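Local coordinates for protein lysyl-trna-dependent l-ysyl-phosphatidylgycerol synthase (Bacillus licheniformis, PDB 4V36) that probably transfers lysine from lysyl-tRNA to phosphatidylglycerol, yielding the lysyl lipid associated with bacterial resistance, at residues 317-320 / 321-325; 97-100 / 101-104; 274-277 / 278-282. One frame throughout, in Å; residues are numbered along the deposited sequence.

Contact 1 (317-320 / 321-325); sequences RSLP and VTMIL
T322 reaches back one turn to S318 with both its backbone N and its side chain. From CB, which lies 3.5 Å from both S318 O and L319 O, the two branches part. CG2 runs anti to the backbone N, while OG1 stands beside that N (chi1 -60°), which points it back along the helix at S318 O. There OG1 donates to S318 O at 2.8 Å, coming from above the carbonyl plane, 43° out of it. The same oxygen also accepts from T322 N at 3.0 Å, only 17° from the plane, so two donors of one residue grip it. These bonds belong to the first turn of helix 319-330, the last helix of the chain, with S318 at the N-cap position. No capping bond comes from the S318 side chain: its OG is hydrogen-bonded to K315 O instead. M323 N continues the pattern to L319 O at 3.1 Å, whereas I324 N to P320 O is weak. M323 CG stands 3.5 Å from L319 O, and L319 CD1 is at the limit of apolar contact with that CG, at 4.5 Å. L319, T322 and M323 all lean on L311 of strand 305-313.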
loop_
_atom_site.group_PDB
_atom_site.type_symbol
_atom_site.label_atom_id
_atom_site.label_comp_id
_atom_site.label_asym_id
_atom_site.label_seq_id
_atom_site.Cartn_x
_atom_site.Cartn_y
_atom_site.Cartn_z
ATOM N N ARG A 317 21.749 -15.662 -2.187
ATOM C CA ARG A 317 22.826 -15.169 -1.339
ATOM C C ARG A 317 22.813 -13.643 -1.278
ATOM O O ARG A 317 23.408 -13.040 -0.386
ATOM C CB ARG A 317 24.176 -15.672 -1.853
ATOM C CG ARG A 317 25.275 -15.698 -0.806
ATOM C CD ARG A 317 26.544 -16.319 -1.367
ATOM N NE ARG A 317 26.292 -17.625 -1.969
ATOM C CZ ARG A 317 26.375 -18.780 -1.315
ATOM N NH1 ARG A 317 26.705 -18.796 -0.032
ATOM N NH2 ARG A 317 26.127 -19.919 -1.947
ATOM N N SER A 318 22.120 -13.025 -2.230
ATOM C CA SER A 318 22.047 -11.571 -2.306
ATOM C C SER A 318 20.724 -11.043 -1.757
ATOM O O SER A 318 20.413 -9.861 -1.891
ATOM C CB SER A 318 22.232 -11.105 -3.750
ATOM O OG SER A 318 21.138 -11.507 -4.556
ATOM N N LEU A 319 19.952 -11.930 -1.139
ATOM C CA LEU A 319 18.652 -11.568 -0.579
ATOM C C LEU A 319 18.722 -10.556 0.579
ATOM O O LEU A 319 17.898 -9.641 0.633
ATOM C CB LEU A 319 17.909 -12.830 -0.126
ATOM C CG LEU A 319 16.494 -12.656 0.423
ATOM C CD1 LEU A 319 15.608 -11.964 -0.597
ATOM C CD2 LEU A 319 15.910 -14.006 0.819
ATOM N N PRO A 320 19.687 -10.708 1.512
ATOM C CA PRO A 320 19.768 -9.685 2.564
ATOM C C PRO A 320 20.059 -8.283 2.030
ATOM O O PRO A 320 19.486 -7.309 2.521
ATOM C CB PRO A 320 20.924 -10.174 3.440
ATOM C CG PRO A 320 20.955 -11.640 3.231
ATOM C CD PRO A 320 20.594 -11.839 1.792
ATOM N N VAL A 321 20.941 -8.184 1.041
ATOM C CA VAL A 321 21.261 -6.898 0.431
ATOM C C VAL A 321 20.040 -6.327 -0.284
ATOM O O VAL A 321 19.740 -5.138 -0.169
ATOM C CB VAL A 321 22.426 -7.016 -0.568
ATOM C CG1 VAL A 321 22.718 -5.665 -1.208
ATOM C CG2 VAL A 321 23.665 -7.565 0.123
ATOM N N THR A 322 19.340 -7.191 -1.013
ATOM C CA THR A 322 18.144 -6.809 -1.757
ATOM C C THR A 322 17.102 -6.145 -0.860
ATOM O O THR A 322 16.516 -5.124 -1.223
ATOM C CB THR A 322 17.512 -8.031 -2.448
ATOM O OG1 THR A 322 18.454 -8.603 -3.363
ATOM C CG2 THR A 322 16.252 -7.632 -3.205
ATOM N N MET A 323 16.882 -6.727 0.315
ATOM C CA MET A 323 15.923 -6.189 1.273
ATOM C C MET A 323 16.338 -4.809 1.772
ATOM O O MET A 323 15.496 -3.934 1.969
ATOM C CB MET A 323 15.759 -7.144 2.455
ATOM C CG MET A 323 15.029 -8.431 2.123
ATOM S SD MET A 323 13.306 -8.139 1.684
ATOM C CE MET A 323 12.702 -7.350 3.175
ATOM N N ILE A 324 17.638 -4.620 1.974
ATOM C CA ILE A 324 18.170 -3.339 2.429
ATOM C C ILE A 324 17.969 -2.251 1.376
ATOM O O ILE A 324 17.557 -1.133 1.695
ATOM C CB ILE A 324 19.668 -3.447 2.781
ATOM C CG1 ILE A 324 19.849 -4.249 4.069
ATOM C CG2 ILE A 324 20.286 -2.068 2.947
ATOM C CD1 ILE A 324 19.209 -3.602 5.280
ATOM N N LEU A 325 18.256 -2.585 0.121
ATOM C CA LEU A 325 18.099 -1.643 -0.982
ATOM C C LEU A 325 16.652 -1.176 -1.115
ATOM O O LEU A 325 16.390 0.005 -1.337
ATOM C CB LEU A 325 18.569 -2.272 -2.295
ATOM C CG LEU A 325 20.027 -2.733 -2.351
ATOM C CD1 LEU A 325 20.318 -3.431 -3.671
ATOM C CD2 LEU A 325 20.975 -1.561 -2.142
#

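Contact 2 (97-100 / 101-104); sequences IERE and DMAL
R99 and M102 meet across two consecutive i to i+3 bonded turns, which include a 3-10 segment at 99-100 and carry the chain from strand 91-97 into the short, weakly bonded helix 102-106. D101 N donates to E98 O at 3.3 Å, and M102 N to R99 O at 3.1 Å. Both donors sit well above the carbonyl planes of their acceptors, M102 N by 58°.

The R99 side chain leaves with CG anti to the backbone N and bends at chi3, which brings its guanidinium group over the end of the extended M102 chain. There the M102 methyl CE lies over the centre of one face of the R99 guanidinium, 3.7 Å above the plane. NE donates to Y310 OH and has a weak bond to a bound TRS molecule, probably from the crystallisation liquor; NH2 also has a hydrogen bond outside the turn.

E98 N donates to D66 OD2. The E98 carboxylate has long, weak ion pairs with K309, R307 and R217, which probably offset part of the negative charge. Several carboxylates gather here: E98 OE1 is 2.9 Å from E100 OE2, and D66 OD2 is close to D101 OD2. The crowding of these acids may raise the pKa of one of them. The E100 and D101 side chains run alongside each other, their carboxylate planes 74° apart, with E100 OE2 3.1 Å from D101 OD2.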
loop_
_atom_site.group_PDB
_atom_site.type_symbol
_atom_site.label_atom_id
_atom_site.label_comp_id
_atom_site.label_asym_id
_atom_site.label_seq_id
_atom_site.Cartn_x
_atom_site.Cartn_y
_atom_site.Cartn_z
ATOM N N ILE A 97 4.750 -8.853 -5.064
ATOM C CA ILE A 97 3.920 -9.534 -6.048
ATOM C C ILE A 97 3.058 -10.563 -5.330
ATOM O O ILE A 97 3.260 -10.827 -4.145
ATOM C CB ILE A 97 4.758 -10.229 -7.137
ATOM C CG1 ILE A 97 5.487 -11.444 -6.557
ATOM C CG2 ILE A 97 5.735 -9.245 -7.764
ATOM C CD1 ILE A 97 6.238 -12.253 -7.588
ATOM N N GLU A 98 2.100 -11.145 -6.044
ATOM C CA GLU A 98 1.203 -12.122 -5.441
ATOM C C GLU A 98 1.488 -13.530 -5.957
ATOM O O GLU A 98 2.118 -13.701 -7.001
ATOM C CB GLU A 98 -0.254 -11.737 -5.701
ATOM C CG GLU A 98 -0.634 -10.381 -5.126
ATOM C CD GLU A 98 -2.100 -10.049 -5.317
ATOM O OE1 GLU A 98 -2.877 -10.959 -5.673
ATOM O OE2 GLU A 98 -2.475 -8.876 -5.110
ATOM N N ARG A 99 1.022 -14.531 -5.215
ATOM C CA ARG A 99 1.345 -15.927 -5.500
ATOM C C ARG A 99 0.810 -16.411 -6.847
ATOM O O ARG A 99 1.480 -17.169 -7.549
ATOM C CB ARG A 99 0.811 -16.827 -4.380
ATOM C CG ARG A 99 0.898 -18.316 -4.681
ATOM C CD ARG A 99 0.682 -19.157 -3.433
ATOM N NE ARG A 99 1.788 -19.023 -2.488
ATOM C CZ ARG A 99 2.923 -19.709 -2.566
ATOM N NH1 ARG A 99 3.107 -20.579 -3.551
ATOM N NH2 ARG A 99 3.878 -19.524 -1.663
ATOM N N GLU A 100 -0.384 -15.960 -7.219
ATOM C CA GLU A 100 -1.031 -16.453 -8.431
ATOM C C GLU A 100 -0.350 -15.960 -9.708
ATOM O O GLU A 100 -0.773 -16.300 -10.815
ATOM C CB GLU A 100 -2.509 -16.053 -8.449
ATOM C CG GLU A 100 -2.775 -14.615 -8.861
ATOM C CD GLU A 100 -2.475 -13.623 -7.757
ATOM O OE1 GLU A 100 -2.374 -14.046 -6.586
ATOM O OE2 GLU A 100 -2.341 -12.419 -8.063
ATOM N N ASP A 101 0.705 -15.167 -9.555
ATOM C CA ASP A 101 1.438 -14.642 -10.701
ATOM C C ASP A 101 2.887 -15.123 -10.717
ATOM O O ASP A 101 3.700 -14.633 -11.500
ATOM C CB ASP A 101 1.397 -13.112 -10.701
ATOM C CG ASP A 101 -0.016 -12.567 -10.780
ATOM O OD1 ASP A 101 -0.865 -13.210 -11.433
ATOM O OD2 ASP A 101 -0.277 -11.499 -10.189
ATOM N N MET A 102 3.202 -16.086 -9.854
ATOM C CA MET A 102 4.566 -16.597 -9.734
ATOM C C MET A 102 5.058 -17.272 -11.012
ATOM O O MET A 102 6.258 -17.307 -11.279
ATOM C CB MET A 102 4.665 -17.580 -8.566
ATOM C CG MET A 102 4.672 -16.921 -7.199
ATOM S SD MET A 102 4.694 -18.127 -5.859
ATOM C CE MET A 102 4.842 -17.054 -4.435
ATOM N N ALA A 103 4.126 -17.806 -11.797
ATOM C CA ALA A 103 4.469 -18.494 -13.037
ATOM C C ALA A 103 5.094 -17.541 -14.052
ATOM O O ALA A 103 5.888 -17.954 -14.897
ATOM C CB ALA A 103 3.235 -19.158 -13.628
ATOM N N LEU A 104 4.733 -16.266 -13.958
ATOM C CA LEU A 104 5.248 -15.247 -14.865
ATOM C C LEU A 104 6.738 -14.998 -14.652
ATOM O O LEU A 104 7.462 -14.669 -15.591
ATOM C CB LEU A 104 4.477 -13.937 -14.687
ATOM C CG LEU A 104 2.975 -13.960 -14.978
ATOM C CD1 LEU A 104 2.334 -12.641 -14.579
ATOM C CD2 LEU A 104 2.723 -14.256 -16.445
#

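Contact 3 (274-277 / 278-282); sequences WTER and LAAVI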
loop_
_atom_site.group_PDB
_atom_site.type_symbol
_atom_site.label_atom_id
_atom_site.label_comp_id
_atom_site.label_asym_id
_atom_site.label_seq_id
_atom_site.Cartn_x
_atom_site.Cartn_y
_atom_site.Cartn_z
ATOM N N TRP A 274 17.350 -19.713 6.947
ATOM C CA TRP A 274 17.632 -18.498 7.702
ATOM C C TRP A 274 19.109 -18.340 8.051
ATOM O O TRP A 274 19.749 -19.269 8.542
ATOM C CB TRP A 274 16.798 -18.469 8.985
ATOM C CG TRP A 274 15.337 -18.271 8.739
ATOM C CD1 TRP A 274 14.348 -19.199 8.877
ATOM C CD2 TRP A 274 14.698 -17.066 8.302
ATOM N NE1 TRP A 274 13.132 -18.646 8.557
ATOM C CE2 TRP A 274 13.321 -17.338 8.199
ATOM C CE3 TRP A 274 15.159 -15.786 7.986
ATOM C CZ2 TRP A 274 12.399 -16.375 7.795
ATOM C CZ3 TRP A 274 14.245 -14.833 7.587
ATOM C CH2 TRP A 274 12.879 -15.130 7.495
ATOM N N THR A 275 19.640 -17.151 7.787
ATOM C CA THR A 275 20.990 -16.794 8.202
ATOM C C THR A 275 20.914 -15.596 9.139
ATOM O O THR A 275 19.864 -14.963 9.257
ATOM C CB THR A 275 21.892 -16.456 7.002
ATOM O OG1 THR A 275 21.372 -15.309 6.321
ATOM C CG2 THR A 275 21.959 -17.627 6.035
ATOM N N GLU A 276 22.021 -15.285 9.804
ATOM C CA GLU A 276 22.054 -14.137 10.700
ATOM C C GLU A 276 21.954 -12.838 9.909
ATOM O O GLU A 276 21.333 -11.874 10.360
ATOM C CB GLU A 276 23.323 -14.148 11.554
ATOM C CG GLU A 276 23.436 -12.971 12.512
ATOM C CD GLU A 276 22.241 -12.847 13.440
ATOM O OE1 GLU A 276 21.656 -13.885 13.815
ATOM O OE2 GLU A 276 21.881 -11.706 13.795
ATOM N N ARG A 277 22.565 -12.824 8.727
ATOM C CA ARG A 277 22.478 -11.681 7.825
ATOM C C ARG A 277 21.026 -11.327 7.528
ATOM O O ARG A 277 20.591 -10.201 7.761
ATOM C CB ARG A 277 23.209 -11.968 6.513
ATOM C CG ARG A 277 24.717 -12.083 6.627
ATOM C CD ARG A 277 25.319 -12.464 5.282
ATOM N NE ARG A 277 24.969 -11.507 4.234
ATOM C CZ ARG A 277 25.030 -11.771 2.932
ATOM N NH1 ARG A 277 25.421 -12.967 2.515
ATOM N NH2 ARG A 277 24.696 -10.842 2.046
ATOM N N LEU A 278 20.286 -12.307 7.019
ATOM C CA LEU A 278 18.898 -12.110 6.625
ATOM C C LEU A 278 18.019 -11.752 7.819
ATOM O O LEU A 278 17.137 -10.900 7.716
ATOM C CB LEU A 278 18.362 -13.366 5.934
ATOM C CG LEU A 278 16.952 -13.278 5.348
ATOM C CD1 LEU A 278 16.865 -12.144 4.337
ATOM C CD2 LEU A 278 16.557 -14.600 4.712
ATOM N N ALA A 279 18.269 -12.405 8.951
ATOM C CA ALA A 279 17.489 -12.173 10.161
ATOM C C ALA A 279 17.625 -10.733 10.644
ATOM O O ALA A 279 16.631 -10.082 10.964
ATOM C CB ALA A 279 17.913 -13.141 11.257
ATOM N N ALA A 280 18.858 -10.239 10.687
ATOM C CA ALA A 280 19.127 -8.883 11.151
ATOM C C ALA A 280 18.485 -7.841 10.240
ATOM O O ALA A 280 18.001 -6.808 10.703
ATOM C CB ALA A 280 20.626 -8.647 11.248
ATOM N N VAL A 281 18.480 -8.123 8.942
ATOM C CA VAL A 281 17.913 -7.207 7.959
ATOM C C VAL A 281 16.396 -7.103 8.098
ATOM O O VAL A 281 15.829 -6.013 8.023
ATOM C CB VAL A 281 18.268 -7.644 6.525
ATOM C CG1 VAL A 281 17.491 -6.828 5.513
ATOM C CG2 VAL A 281 19.760 -7.505 6.286
ATOM N N ILE A 282 15.744 -8.241 8.313
ATOM C CA ILE A 282 14.289 -8.279 8.409
ATOM C C ILE A 282 13.770 -7.550 9.644
ATOM O O ILE A 282 12.846 -6.744 9.549
ATOM C CB ILE A 282 13.769 -9.724 8.422
ATOM C CG1 ILE A 282 13.962 -10.356 7.045
ATOM C CG2 ILE A 282 12.301 -9.766 8.814
ATOM C CD1 ILE A 282 13.222 -11.646 6.870
#
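An N-capped first turn opens helix 276-285, and T275 makes the cap: its OG1 accepts from L278 N at 3.3 Å, with an almost straight N-H...O angle of 170°. The threonine hydroxyl is placed between the backbone N and the carbonyl carbon (chi1 63°), and from there it faces the amide three residues on. The same atom also lies against L278 CB, the two side chains crossing at about a right angle. T275 O in turn accepts from A279 N at 3.0 Å, so main chain and side chain of the capping residue serve successive amides of the first turn. The ladder proceeds with A280 N to E276 O and V281 N to R277 O. V281 CG2 also packs on R277 O, at 3.2 Å.

In this domain, whose family belongs to the acetyltransferase clan, consistent with a GNAT-like fold, the helix lies beside the central sheet, and an aromatic side chain bridges its first two turns. W274, just ahead of the cap, swings its six-membered ring along the helix surface. CZ3 meets L278 CD2 at 3.7 Å in an oblique approach, and L278 CG stands 3.8 Å from the same carbon. I282 is met differently. Its CD1 arrives at the ring edge, near the ring plane, 3.4 Å from CZ3 and 3.6 Å from CH2, and the two side chains cross at about a right angle. L278 and I282 are four residues apart, one helical turn, so the indole spans that turn. Helix 319-330 is a second neighbour: R277 touches P320 and V321, and V281 touches M323 and I324. F113 of strand 111-122 touches both W274 and I282.

How the contacts relate
From the N terminus, contact 2 comes first, turning the chain out of strand 91-97 into helix 102-106. Contact 3 follows at the start of helix 276-285, and contact 1 lies last, at the start of helix 319-330. Each closes only a short local turn, and the three are in series, none nesting or crossing another. Contacts 1 and 3 nevertheless meet in space: their centres are 10 Å apart, and V281 CG1 packs on M323 CB at 3.5 Å, joining the two helices. Contact 2 stands off, its nearest atoms about 11 Å from contact 1 and about 13 Å from contact 3. Strand 111-122 touches side chains of all three contacts.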